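Local coordinates for putative dioxygenase (Nostoc punctiforme, PDB 2PEB), which probably acts as a ring-cleaving oxygenase of the Dopa 4,5-dioxygenase family, with a histidine-bound metal site that holds zinc in this crystal, at residues 13-18 with 81-86; 31-36 with 67-72; 37-42 with 59-64; 75-80 with 100-105. One frame throughout, in Å; residues are numbered along the deposited sequence.

Contact 1: residues 13-18 with 81-86; sequences HAHVYF and DILVHP. With ZN (zinc ion), chain C.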
loop_
_atom_site.group_PDB
_atom_site.type_symbol
_atom_site.label_atom_id
_atom_site.label_comp_id
_atom_site.label_asym_id
_atom_site.label_seq_id
_atom_site.Cartn_x
_atom_site.Cartn_y
_atom_site.Cartn_z
ATOM N N HIS A 13 -2.523 10.647 -4.222
ATOM C CA HIS A 13 -3.182 11.122 -3.007
ATOM C C HIS A 13 -3.082 10.111 -1.928
ATOM O O HIS A 13 -3.244 8.930 -2.174
ATOM C CB HIS A 13 -4.667 11.274 -3.253
ATOM C CG HIS A 13 -5.047 12.486 -4.017
ATOM N ND1 HIS A 13 -6.365 12.802 -4.268
ATOM C CD2 HIS A 13 -4.302 13.481 -4.555
ATOM C CE1 HIS A 13 -6.406 13.936 -4.954
ATOM N NE2 HIS A 13 -5.172 14.382 -5.120
ATOM N N ALA A 14 -2.820 10.560 -0.722
ATOM C CA ALA A 14 -3.170 9.841 0.507
ATOM C C ALA A 14 -4.423 10.465 1.147
ATOM O O ALA A 14 -4.532 11.674 1.267
ATOM C CB ALA A 14 -2.033 9.862 1.437
ATOM N N HIS A 15 -5.390 9.618 1.481
ATOM C CA HIS A 15 -6.590 9.980 2.256
ATOM C C HIS A 15 -6.422 9.342 3.644
ATOM O O HIS A 15 -6.353 8.114 3.780
ATOM C CB HIS A 15 -7.883 9.576 1.522
ATOM C CG HIS A 15 -8.078 10.338 0.230
ATOM N ND1 HIS A 15 -8.774 11.533 0.189
ATOM C CD2 HIS A 15 -7.665 10.107 -1.040
ATOM C CE1 HIS A 15 -8.751 12.021 -1.029
ATOM N NE2 HIS A 15 -8.139 11.157 -1.811
ATOM N N VAL A 16 -6.264 10.190 4.654
ATOM C CA VAL A 16 -6.033 9.759 6.026
ATOM C C VAL A 16 -7.349 9.868 6.744
ATOM O O VAL A 16 -7.891 10.978 6.946
ATOM C CB VAL A 16 -4.951 10.628 6.706
ATOM C CG1 VAL A 16 -4.703 10.146 8.128
ATOM C CG2 VAL A 16 -3.633 10.638 5.903
ATOM N N TYR A 17 -7.928 8.712 7.065
ATOM C CA TYR A 17 -9.201 8.631 7.730
ATOM C C TYR A 17 -9.063 8.749 9.245
ATOM O O TYR A 17 -8.057 8.333 9.844
ATOM C CB TYR A 17 -9.940 7.344 7.330
ATOM C CG TYR A 17 -10.160 7.294 5.843
ATOM C CD1 TYR A 17 -11.259 7.912 5.282
ATOM C CD2 TYR A 17 -9.248 6.657 4.977
ATOM C CE1 TYR A 17 -11.454 7.933 3.911
ATOM C CE2 TYR A 17 -9.457 6.645 3.583
ATOM C CZ TYR A 17 -10.579 7.288 3.068
ATOM O OH TYR A 17 -10.819 7.351 1.724
ATOM N N PHE A 18 -10.093 9.307 9.860
ATOM C CA PHE A 18 -10.103 9.442 11.311
ATOM C C PHE A 18 -11.524 9.582 11.839
ATOM O O PHE A 18 -12.472 9.807 11.100
ATOM C CB PHE A 18 -9.257 10.661 11.735
ATOM C CG PHE A 18 -9.767 11.948 11.174
ATOM C CD1 PHE A 18 -10.760 12.664 11.832
ATOM C CD2 PHE A 18 -9.319 12.392 9.921
ATOM C CE1 PHE A 18 -11.274 13.806 11.289
ATOM C CE2 PHE A 18 -9.845 13.530 9.376
ATOM C CZ PHE A 18 -10.806 14.237 10.048
ATOM N N ASP A 81 -6.186 4.344 9.349
ATOM C CA ASP A 81 -6.354 3.715 8.041
ATOM C C ASP A 81 -6.139 4.777 6.978
ATOM O O ASP A 81 -6.651 5.920 7.119
ATOM C CB ASP A 81 -7.743 3.102 7.903
ATOM C CG ASP A 81 -8.050 2.109 9.019
ATOM O OD1 ASP A 81 -7.147 1.296 9.336
ATOM O OD2 ASP A 81 -9.162 2.134 9.609
ATOM N N ILE A 82 -5.399 4.415 5.935
ATOM C CA ILE A 82 -4.949 5.343 4.923
ATOM C C ILE A 82 -5.030 4.694 3.558
ATOM O O ILE A 82 -4.460 3.657 3.282
ATOM C CB ILE A 82 -3.498 5.847 5.190
ATOM C CG1 ILE A 82 -3.393 6.522 6.535
ATOM C CG2 ILE A 82 -3.036 6.836 4.180
ATOM C CD1 ILE A 82 -1.990 6.890 6.873
ATOM N N LEU A 83 -5.841 5.304 2.718
ATOM C CA LEU A 83 -5.868 5.037 1.319
ATOM C C LEU A 83 -4.834 5.831 0.547
ATOM O O LEU A 83 -4.741 7.058 0.676
ATOM C CB LEU A 83 -7.237 5.427 0.790
ATOM C CG LEU A 83 -7.430 5.330 -0.723
ATOM C CD1 LEU A 83 -7.441 3.858 -1.162
ATOM C CD2 LEU A 83 -8.751 5.996 -1.176
ATOM N N VAL A 84 -4.042 5.164 -0.265
ATOM C CA VAL A 84 -3.195 5.844 -1.228
ATOM C C VAL A 84 -3.582 5.437 -2.661
ATOM O O VAL A 84 -3.666 4.285 -2.972
ATOM C CB VAL A 84 -1.681 5.594 -1.011
ATOM C CG1 VAL A 84 -0.834 6.361 -2.098
ATOM C CG2 VAL A 84 -1.255 5.965 0.446
ATOM N N HIS A 85 -3.852 6.416 -3.511
ATOM C CA HIS A 85 -4.270 6.150 -4.863
ATOM C C HIS A 85 -3.477 7.021 -5.814
ATOM O O HIS A 85 -3.053 8.111 -5.464
ATOM C CB HIS A 85 -5.806 6.252 -5.059
ATOM C CG HIS A 85 -6.355 7.645 -5.064
ATOM N ND1 HIS A 85 -6.206 8.484 -6.143
ATOM C CD2 HIS A 85 -7.082 8.340 -4.150
ATOM C CE1 HIS A 85 -6.767 9.659 -5.872
ATOM N NE2 HIS A 85 -7.319 9.594 -4.675
ATOM N N PRO A 86 -3.235 6.502 -7.010
ATOM C CA PRO A 86 -2.601 7.271 -8.056
ATOM C C PRO A 86 -3.596 8.176 -8.715
ATOM O O PRO A 86 -4.808 8.057 -8.474
ATOM C CB PRO A 86 -2.124 6.197 -9.018
ATOM C CG PRO A 86 -3.154 5.132 -8.867
ATOM C CD PRO A 86 -3.564 5.129 -7.490
HETATM ZN ZN ZN C . -7.819 11.460 -3.644
HETATM O O HOH W 1 -8.263 5.806 10.618
#

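Contact 2: residues 31-36 with 67-72; sequences EGLGAR and DKVVPW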
loop_
_atom_site.group_PDB
_atom_site.type_symbol
_atom_site.label_atom_id
_atom_site.label_comp_id
_atom_site.label_asym_id
_atom_site.label_seq_id
_atom_site.Cartn_x
_atom_site.Cartn_y
_atom_site.Cartn_z
ATOM N N GLU A 31 0.845 16.973 10.534
ATOM C CA GLU A 31 1.977 17.864 10.798
ATOM C C GLU A 31 3.295 17.208 10.414
ATOM O O GLU A 31 4.169 17.844 9.829
ATOM C CB GLU A 31 2.011 18.246 12.256
ATOM C CG GLU A 31 3.079 19.286 12.596
ATOM C CD GLU A 31 4.461 18.725 12.865
ATOM O OE1 GLU A 31 4.562 17.524 13.179
ATOM O OE2 GLU A 31 5.460 19.488 12.766
ATOM N N GLY A 32 3.438 15.931 10.700
ATOM C CA GLY A 32 4.623 15.195 10.278
ATOM C C GLY A 32 4.806 15.215 8.771
ATOM O O GLY A 32 5.905 15.379 8.269
ATOM N N LEU A 33 3.713 15.032 8.038
ATOM C CA LEU A 33 3.783 15.091 6.600
ATOM C C LEU A 33 4.174 16.494 6.100
ATOM O O LEU A 33 5.029 16.642 5.204
ATOM C CB LEU A 33 2.441 14.730 5.995
ATOM C CG LEU A 33 2.093 13.280 6.105
ATOM C CD1 LEU A 33 0.610 13.077 5.737
ATOM C CD2 LEU A 33 2.999 12.472 5.192
ATOM N N GLY A 34 3.495 17.518 6.583
ATOM C CA GLY A 34 3.738 18.884 6.108
ATOM C C GLY A 34 5.114 19.433 6.475
ATOM O O GLY A 34 5.614 20.336 5.833
ATOM N N ALA A 35 5.725 18.824 7.477
ATOM C CA ALA A 35 7.053 19.186 7.977
ATOM C C ALA A 35 8.134 18.549 7.145
ATOM O O ALA A 35 9.216 19.090 7.008
ATOM C CB ALA A 35 7.202 18.707 9.433
ATOM N N ARG A 36 7.864 17.370 6.599
ATOM C CA ARG A 36 8.950 16.559 6.002
ATOM C C ARG A 36 8.982 16.453 4.484
ATOM O O ARG A 36 10.033 16.266 3.912
ATOM C CB ARG A 36 8.900 15.145 6.560
ATOM C CG ARG A 36 9.189 15.016 8.018
ATOM C CD ARG A 36 8.974 13.604 8.545
ATOM N NE ARG A 36 9.532 13.467 9.888
ATOM C CZ ARG A 36 8.998 13.967 10.997
ATOM N NH1 ARG A 36 7.853 14.647 10.964
ATOM N NH2 ARG A 36 9.628 13.793 12.160
ATOM N N ASP A 67 8.184 7.334 -2.575
ATOM C CA ASP A 67 9.076 6.511 -1.727
ATOM C C ASP A 67 9.556 7.264 -0.468
ATOM O O ASP A 67 10.368 6.739 0.333
ATOM C CB ASP A 67 10.225 5.917 -2.541
ATOM C CG ASP A 67 11.237 6.929 -2.958
ATOM O OD1 ASP A 67 11.147 8.118 -2.551
ATOM O OD2 ASP A 67 12.144 6.505 -3.693
ATOM N N LYS A 68 9.053 8.480 -0.280
ATOM C CA LYS A 68 9.270 9.207 0.946
ATOM C C LYS A 68 8.037 9.184 1.809
ATOM O O LYS A 68 8.087 8.722 2.949
ATOM C CB LYS A 68 9.733 10.641 0.655
ATOM C CG LYS A 68 11.007 10.638 -0.216
ATOM C CD LYS A 68 11.392 12.026 -0.708
ATOM C CE LYS A 68 12.651 11.985 -1.588
ATOM N NZ LYS A 68 13.555 10.858 -1.207
ATOM N N VAL A 69 6.916 9.691 1.282
ATOM C CA VAL A 69 5.669 9.753 1.998
ATOM C C VAL A 69 5.111 8.398 2.448
ATOM O O VAL A 69 4.752 8.206 3.596
ATOM C CB VAL A 69 4.614 10.544 1.185
ATOM C CG1 VAL A 69 3.253 10.455 1.878
ATOM C CG2 VAL A 69 5.053 12.022 1.028
ATOM N N VAL A 70 5.113 7.429 1.566
ATOM C CA VAL A 70 4.401 6.192 1.813
ATOM C C VAL A 70 5.160 5.309 2.842
ATOM O O VAL A 70 4.598 4.917 3.867
ATOM C CB VAL A 70 4.055 5.447 0.521
ATOM C CG1 VAL A 70 3.407 4.081 0.856
ATOM C CG2 VAL A 70 3.059 6.311 -0.333
ATOM N N PRO A 71 6.481 5.132 2.654
ATOM C CA PRO A 71 7.229 4.456 3.755
ATOM C C PRO A 71 7.154 5.159 5.109
ATOM O O PRO A 71 7.055 4.489 6.147
ATOM C CB PRO A 71 8.633 4.341 3.198
ATOM C CG PRO A 71 8.474 4.403 1.700
ATOM C CD PRO A 71 7.358 5.416 1.508
ATOM N N TRP A 72 7.127 6.497 5.115
ATOM C CA TRP A 72 6.936 7.208 6.359
ATOM C C TRP A 72 5.622 6.879 7.026
ATOM O O TRP A 72 5.590 6.618 8.232
ATOM C CB TRP A 72 7.116 8.708 6.198
ATOM C CG TRP A 72 7.207 9.451 7.479
ATOM C CD1 TRP A 72 8.330 9.694 8.228
ATOM C CD2 TRP A 72 6.114 10.084 8.179
ATOM N NE1 TRP A 72 7.992 10.436 9.343
ATOM C CE2 TRP A 72 6.639 10.686 9.337
ATOM C CE3 TRP A 72 4.733 10.205 7.926
ATOM C CZ2 TRP A 72 5.840 11.362 10.245
ATOM C CZ3 TRP A 72 3.939 10.902 8.843
ATOM C CH2 TRP A 72 4.499 11.472 9.976
#

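Contact 3: residues 37-42 with 59-64; sequences FEVQLG and VAFLPN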
loop_
_atom_site.group_PDB
_atom_site.type_symbol
_atom_site.label_atom_id
_atom_site.label_comp_id
_atom_site.label_asym_id
_atom_site.label_seq_id
_atom_site.Cartn_x
_atom_site.Cartn_y
_atom_site.Cartn_z
ATOM N N PHE A 37 7.819 16.480 3.834
ATOM C CA PHE A 37 7.732 16.076 2.441
ATOM C C PHE A 37 7.143 17.182 1.587
ATOM O O PHE A 37 6.625 18.188 2.097
ATOM C CB PHE A 37 6.933 14.780 2.306
ATOM C CG PHE A 37 7.423 13.693 3.224
ATOM C CD1 PHE A 37 8.692 13.168 3.096
ATOM C CD2 PHE A 37 6.625 13.259 4.286
ATOM C CE1 PHE A 37 9.140 12.160 3.998
ATOM C CE2 PHE A 37 7.058 12.276 5.182
ATOM C CZ PHE A 37 8.341 11.758 5.057
ATOM N N GLU A 38 7.306 17.017 0.272
ATOM C CA GLU A 38 6.732 17.940 -0.692
ATOM C C GLU A 38 5.327 17.490 -0.983
ATOM O O GLU A 38 5.076 16.579 -1.787
ATOM C CB GLU A 38 7.581 18.009 -1.938
ATOM C CG GLU A 38 8.992 18.474 -1.636
ATOM C CD GLU A 38 9.923 18.470 -2.852
ATOM O OE1 GLU A 38 9.500 18.146 -3.984
ATOM O OE2 GLU A 38 11.100 18.816 -2.660
ATOM N N VAL A 39 4.393 18.061 -0.247
ATOM C CA VAL A 39 2.995 17.668 -0.325
ATOM C C VAL A 39 2.079 18.892 -0.338
ATOM O O VAL A 39 2.488 19.992 -0.018
ATOM C CB VAL A 39 2.548 16.789 0.868
ATOM C CG1 VAL A 39 3.287 15.442 0.895
ATOM C CG2 VAL A 39 2.700 17.569 2.186
ATOM N N GLN A 40 0.874 18.691 -0.838
ATOM C CA GLN A 40 -0.196 19.685 -0.813
ATOM C C GLN A 40 -1.257 19.109 0.108
ATOM O O GLN A 40 -1.808 18.059 -0.183
ATOM C CB GLN A 40 -0.774 19.901 -2.231
ATOM C CG GLN A 40 0.263 20.005 -3.372
ATOM C CD GLN A 40 -0.048 19.105 -4.608
ATOM O OE1 GLN A 40 0.707 18.171 -4.913
ATOM N NE2 GLN A 40 -1.141 19.400 -5.318
ATOM N N LEU A 41 -1.526 19.775 1.223
ATOM C CA LEU A 41 -2.464 19.306 2.186
ATOM C C LEU A 41 -3.803 19.937 1.903
ATOM O O LEU A 41 -3.908 21.155 1.852
ATOM C CB LEU A 41 -1.998 19.677 3.586
ATOM C CG LEU A 41 -0.702 19.030 4.048
ATOM C CD1 LEU A 41 -0.323 19.512 5.442
ATOM C CD2 LEU A 41 -0.839 17.491 4.029
ATOM N N GLY A 42 -4.811 19.094 1.714
ATOM C CA GLY A 42 -6.157 19.560 1.452
ATOM C C GLY A 42 -6.935 19.777 2.724
ATOM O O GLY A 42 -6.420 19.653 3.847
ATOM N N VAL A 59 -3.874 14.403 1.173
ATOM C CA VAL A 59 -2.498 14.791 1.000
ATOM C C VAL A 59 -2.134 14.434 -0.446
ATOM O O VAL A 59 -2.205 13.248 -0.797
ATOM C CB VAL A 59 -1.580 13.953 1.914
ATOM C CG1 VAL A 59 -0.140 14.493 1.901
ATOM C CG2 VAL A 59 -2.119 13.926 3.352
ATOM N N ALA A 60 -1.749 15.405 -1.259
ATOM C CA ALA A 60 -1.311 15.216 -2.649
ATOM C C ALA A 60 0.190 15.354 -2.774
ATOM O O ALA A 60 0.783 16.212 -2.156
ATOM C CB ALA A 60 -2.001 16.212 -3.620
ATOM N N PHE A 61 0.790 14.548 -3.654
ATOM C CA PHE A 61 2.208 14.664 -3.959
ATOM C C PHE A 61 2.513 14.155 -5.351
ATOM O O PHE A 61 1.782 13.315 -5.908
ATOM C CB PHE A 61 3.083 13.953 -2.943
ATOM C CG PHE A 61 2.619 12.577 -2.574
ATOM C CD1 PHE A 61 1.632 12.398 -1.583
ATOM C CD2 PHE A 61 3.170 11.456 -3.129
ATOM C CE1 PHE A 61 1.191 11.153 -1.224
ATOM C CE2 PHE A 61 2.724 10.164 -2.722
ATOM C CZ PHE A 61 1.754 10.028 -1.784
ATOM N N LEU A 62 3.602 14.663 -5.893
ATOM C CA LEU A 62 4.148 14.173 -7.171
ATOM C C LEU A 62 4.785 12.790 -7.002
ATOM O O LEU A 62 5.079 12.383 -5.893
ATOM C CB LEU A 62 5.170 15.146 -7.734
ATOM C CG LEU A 62 4.586 16.480 -8.230
ATOM C CD1 LEU A 62 5.702 17.427 -8.605
ATOM C CD2 LEU A 62 3.637 16.231 -9.431
ATOM N N PRO A 63 4.959 12.057 -8.112
ATOM C CA PRO A 63 5.521 10.711 -8.009
ATOM C C PRO A 63 6.858 10.615 -7.284
ATOM O O PRO A 63 7.083 9.577 -6.610
ATOM C CB PRO A 63 5.594 10.258 -9.455
ATOM C CG PRO A 63 4.438 10.963 -10.089
ATOM C CD PRO A 63 4.575 12.359 -9.495
ATOM N N ASN A 64 7.707 11.649 -7.376
ATOM C CA ASN A 64 9.009 11.653 -6.682
ATOM C C ASN A 64 8.961 11.665 -5.125
ATOM O O ASN A 64 9.992 11.551 -4.465
ATOM C CB ASN A 64 9.967 12.685 -7.247
ATOM C CG ASN A 64 9.664 14.101 -6.818
ATOM O OD1 ASN A 64 8.863 14.368 -5.945
ATOM N ND2 ASN A 64 10.387 15.032 -7.422
HETATM O O HOH W 2 5.025 16.672 -4.629
HETATM O O HOH W 3 7.652 16.845 -5.435
#

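Contact 4: residues 75-80 with 100-105; sequences LNREGL and LWLGAA. With EDO (1,2-ethanediol), chain I.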
loop_
_atom_site.group_PDB
_atom_site.type_symbol
_atom_site.label_atom_id
_atom_site.label_comp_id
_atom_site.label_asym_id
_atom_site.label_seq_id
_atom_site.Cartn_x
_atom_site.Cartn_y
_atom_site.Cartn_z
ATOM N N LEU A 75 5.326 3.502 8.759
ATOM C CA LEU A 75 5.940 3.412 10.020
ATOM C C LEU A 75 5.244 4.302 11.045
ATOM O O LEU A 75 5.287 4.014 12.252
ATOM C CB LEU A 75 7.412 3.815 9.955
ATOM C CG LEU A 75 8.342 2.967 9.098
ATOM C CD1 LEU A 75 9.812 3.473 9.220
ATOM C CD2 LEU A 75 8.237 1.536 9.518
ATOM N N ASN A 76 4.576 5.370 10.601
ATOM C CA ASN A 76 4.176 6.463 11.521
ATOM C C ASN A 76 2.678 6.787 11.521
ATOM O O ASN A 76 2.236 7.744 12.180
ATOM C CB ASN A 76 4.954 7.752 11.220
ATOM C CG ASN A 76 6.398 7.636 11.534
ATOM O OD1 ASN A 76 6.766 7.649 12.710
ATOM N ND2 ASN A 76 7.233 7.547 10.516
ATOM N N ARG A 77 1.888 5.961 10.840
ATOM C CA ARG A 77 0.452 6.180 10.791
ATOM C C ARG A 77 -0.292 5.981 12.122
ATOM O O ARG A 77 -1.477 6.331 12.237
ATOM C CB ARG A 77 -0.187 5.346 9.710
ATOM C CG ARG A 77 -0.142 3.895 9.951
ATOM C CD ARG A 77 -0.804 3.197 8.811
ATOM N NE ARG A 77 -0.664 1.761 8.997
ATOM C CZ ARG A 77 -1.435 1.019 9.794
ATOM N NH1 ARG A 77 -2.520 1.519 10.403
ATOM N NH2 ARG A 77 -1.160 -0.278 9.922
ATOM N N GLU A 78 0.379 5.425 13.119
ATOM C CA GLU A 78 -0.183 5.256 14.428
ATOM C C GLU A 78 -1.615 4.723 14.381
ATOM O O GLU A 78 -2.509 5.232 15.072
ATOM C CB GLU A 78 -0.157 6.579 15.171
ATOM C CG GLU A 78 1.200 7.029 15.554
ATOM C CD GLU A 78 1.120 8.185 16.529
ATOM O OE1 GLU A 78 0.726 7.947 17.701
ATOM O OE2 GLU A 78 1.434 9.327 16.117
ATOM N N GLY A 79 -1.816 3.660 13.622
ATOM C CA GLY A 79 -3.049 2.927 13.655
ATOM C C GLY A 79 -4.138 3.493 12.782
ATOM O O GLY A 79 -5.213 2.909 12.721
ATOM N N LEU A 80 -3.873 4.611 12.111
ATOM C CA LEU A 80 -4.865 5.200 11.197
ATOM C C LEU A 80 -4.985 4.394 9.907
ATOM O O LEU A 80 -4.008 3.812 9.432
ATOM C CB LEU A 80 -4.445 6.627 10.840
ATOM C CG LEU A 80 -4.442 7.589 12.019
ATOM C CD1 LEU A 80 -3.828 8.927 11.549
ATOM C CD2 LEU A 80 -5.853 7.792 12.617
ATOM N N LEU A 100 -3.901 1.371 -2.853
ATOM C CA LEU A 100 -3.429 0.512 -1.773
ATOM C C LEU A 100 -3.924 1.066 -0.459
ATOM O O LEU A 100 -4.249 2.261 -0.374
ATOM C CB LEU A 100 -1.898 0.460 -1.775
ATOM C CG LEU A 100 -1.123 1.711 -1.459
ATOM C CD1 LEU A 100 -1.119 2.009 0.054
ATOM C CD2 LEU A 100 0.312 1.574 -2.078
ATOM N N TRP A 101 -3.845 0.234 0.574
ATOM C CA TRP A 101 -4.329 0.572 1.897
ATOM C C TRP A 101 -3.275 0.275 2.931
ATOM O O TRP A 101 -2.628 -0.781 2.856
ATOM C CB TRP A 101 -5.580 -0.202 2.254
ATOM C CG TRP A 101 -6.797 0.350 1.676
ATOM C CD1 TRP A 101 -7.401 -0.072 0.541
ATOM C CD2 TRP A 101 -7.601 1.406 2.206
ATOM N NE1 TRP A 101 -8.532 0.654 0.314
ATOM C CE2 TRP A 101 -8.695 1.557 1.337
ATOM C CE3 TRP A 101 -7.528 2.211 3.355
ATOM C CZ2 TRP A 101 -9.691 2.495 1.549
ATOM C CZ3 TRP A 101 -8.534 3.136 3.568
ATOM C CH2 TRP A 101 -9.598 3.270 2.670
ATOM N N LEU A 102 -3.125 1.228 3.841
ATOM C CA LEU A 102 -2.389 1.052 5.081
ATOM C C LEU A 102 -3.435 0.921 6.181
ATOM O O LEU A 102 -4.364 1.702 6.233
ATOM C CB LEU A 102 -1.481 2.246 5.332
ATOM C CG LEU A 102 -0.697 2.801 4.140
ATOM C CD1 LEU A 102 0.189 3.915 4.663
ATOM C CD2 LEU A 102 0.115 1.731 3.436
ATOM N N GLY A 103 -3.295 -0.088 7.033
ATOM C CA GLY A 103 -4.269 -0.363 8.071
ATOM C C GLY A 103 -5.358 -1.220 7.484
ATOM O O GLY A 103 -5.094 -2.132 6.693
ATOM N N ALA A 104 -6.589 -0.945 7.845
ATOM C CA ALA A 104 -7.679 -1.800 7.432
ATOM C C ALA A 104 -8.527 -1.009 6.437
ATOM O O ALA A 104 -8.916 0.129 6.715
ATOM C CB ALA A 104 -8.492 -2.263 8.663
ATOM N N ALA A 105 -8.779 -1.592 5.271
ATOM C CA ALA A 105 -9.473 -0.883 4.208
ATOM C C ALA A 105 -10.880 -0.522 4.623
ATOM O O ALA A 105 -11.585 -1.273 5.333
ATOM C CB ALA A 105 -9.509 -1.695 2.929
HETATM C C1 EDO I . -1.079 -2.846 7.811
HETATM O O1 EDO I . -1.448 -2.094 6.644
HETATM C C2 EDO I . -1.574 -4.257 7.637
HETATM O O2 EDO I . -2.918 -4.186 7.150
#

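Contact 1: residues 13-18 with 81-86
His13, His15 and His85 bind one zinc ion across two neighbouring antiparallel strands. His13 uses ND1, at 2.1 Å from the zinc. His15 NE2 and His85 NE2 lie 1.9 Å and 2.2 Å from the zinc. Two atoms from elsewhere complete the coordination. The shared metal brings the three imidazoles together. The His15 and His85 rings meet rim to rim, with their planes 15° apart. His13 CB sits over one face of the His85 ring, 3.8 Å from its centroid, a CH-pi contact. His85 CG stands between its backbone N and carbonyl carbon (chi1 74°), which turns the ring back toward the other strand. Backbone bonds fix the spacing. His13 pairs with His85 through two N-H...O bonds, and His15 with Leu83 likewise. Tyr17 N continues the ladder to Asp81 O. On the face opposite the histidines, Ala14 packs on Ile82 and Val84, and Val16 on Ile82. On the metal face, Tyr17 lays its ring edge along Leu83 CB, and its OH is hydrogen-bonded to His52. ND1 of His85 donates to Pro86 O at 2.8 Å, in the plane of the ring. Together with the zinc bond it fixes the ring's rotation, and may make NE2 a better metal donor.

Contact 2: residues 31-36 with 67-72
Trp72 reaches from helix 67-72 to helix 31-36 and lies against Gly32, Leu33 and Arg36. Its CG is anti to its backbone N (chi1 -168°), extending the indole across the gap between the helices. The far corner of the six-membered ring meets bare backbone: Trp72 CH2 lies 3.7 Å from Gly32 CA. Leu33 crosses the indole obliquely and touches Trp72 CE3 with its CD2 branch at 4.0 Å. Leu33 CD2 also meets Val69 CG1 at 3.9 Å, where the two side chains cross at about a right angle. Arg36 runs extended from CG to NE and crosses Trp72 at about a right angle. Arg36 CD comes to 3.4 Å from Trp72 NE1. The guanidinium and indole planes are 29° apart, and Trp72 CZ2 lies over one guanidinium face. NH1 turns back to Gly32 O within its own helix, a weak bond. Phe37 meets Trp72 edge-to-face, and Lys3 of the second subunit packs on both Arg36 and Trp72. The segment axes are 11.2 Å apart, so the large indole bridges what the backbones do not. The helices run nearly antiparallel, at 155°, side by side on one face of an antiparallel sheet, as in a ferredoxin-like alpha+beta fold.

Contact 3: residues 37-42 with 59-64
Val39 and Leu41 both rest on Val59. Val59 CG1 lies 3.7 Å from Val39 CB and 3.7 Å from Leu41 CD2, so one methyl serves two neighbours. CG1 of Val59 is anti to its backbone N (chi1 -171°), which turns it to the side where both can reach it. Leu41 and Val59 lie side by side and point the same way, while Val39 meets Val59 at a slant. Val39 CG1 also touches Phe61 CB. Gln40 and Ala60 share the other face.

Behind these side chains stands the backbone pair of Gln40 and Ala60. Gln40 N donates to Ala60 O at 2.8 Å. Ala60 N returns a bond to Gln40 O at 2.9 Å, almost straight at the hydrogen (178°). Beyond Val39 and Phe61 the chains part, and water takes over. One water receives a bond from Leu62 N and donates to Glu38 O. A second donates to Glu38 OE1 and to Asn64 OD1, joining the two ends.

Further out, Leu33 of helix 23-36 packs on Val59, and Val69 of helix 66-76 packs on Val39 and Phe61. Chemically, the hairpin changes along its length: apolar and directly bonded at the strands, then solvent-bridged where the chains diverge.

Contact 4: residues 75-80 with 100-105
Gly103 N donates to O1 of a bound 1,2-ethanediol at 2.8 Å, and the O2 end of the diol donates back to Gly103 O at 3.0 Å. The diol, probably from the crystallisation liquor, thus clasps one glycine by both backbone polar groups. It also bonds to Ser99 O of the second subunit. Arg77 covers the same glycine. One face of its guanidinium lies over the Leu102-Gly103 peptide, with Gly103 N 3.5 Å from the plane and above its centre. Arg77 NH1 is 3.5 Å from Gly103 CA. Nearer the backbone, Arg77 CD packs on Leu102 CB at 3.7 Å, and the two side chains meet at an angle. The Arg77 chain leaves between its backbone N and carbonyl carbon (chi1 67°), then runs extended from CG to NE toward the glycine.

Here the chain makes a type I' beta turn from Arg77 to Leu80, between helix 66-76 and strand 82-87. Leu80 N closes the turn on Arg77 O. Arg77 NH1 then donates to Leu80 O at 2.9 Å, from a position well above the carbonyl plane. The arginine side chain therefore braces its own turn. NH2 bonds to Val97 O of the second subunit, so NH1 and NH2 are each held, one within the turn and one by the second subunit. Leu102 ends strand 100-102, an outermost strand within this chain, and packs on Leu100 of the second subunit.

Overall arrangement
Contacts 1, 3 and 4 all reach one antiparallel sheet. Contacts 1, 2 and 4 are buried. Contact 1 is the most central, about 2 Å from the centre of the chain, and holds the metal. Contact 3 lies toward one outermost strand and is partly buried, with waters among its bonds. Contact 4 lies toward the other, where a turn, a guanidinium and the second subunit meet. Contacts 1 and 3 are backbone-paired; contacts 2 and 4 have no hydrogen bond between their own segments. Val70 of contact 2 touches Val84 of contact 1, and Leu33 reaches Val59 of contact 3. Contacts 2 and 4 share helix 66-76. Contacts 3 and 4 do not touch.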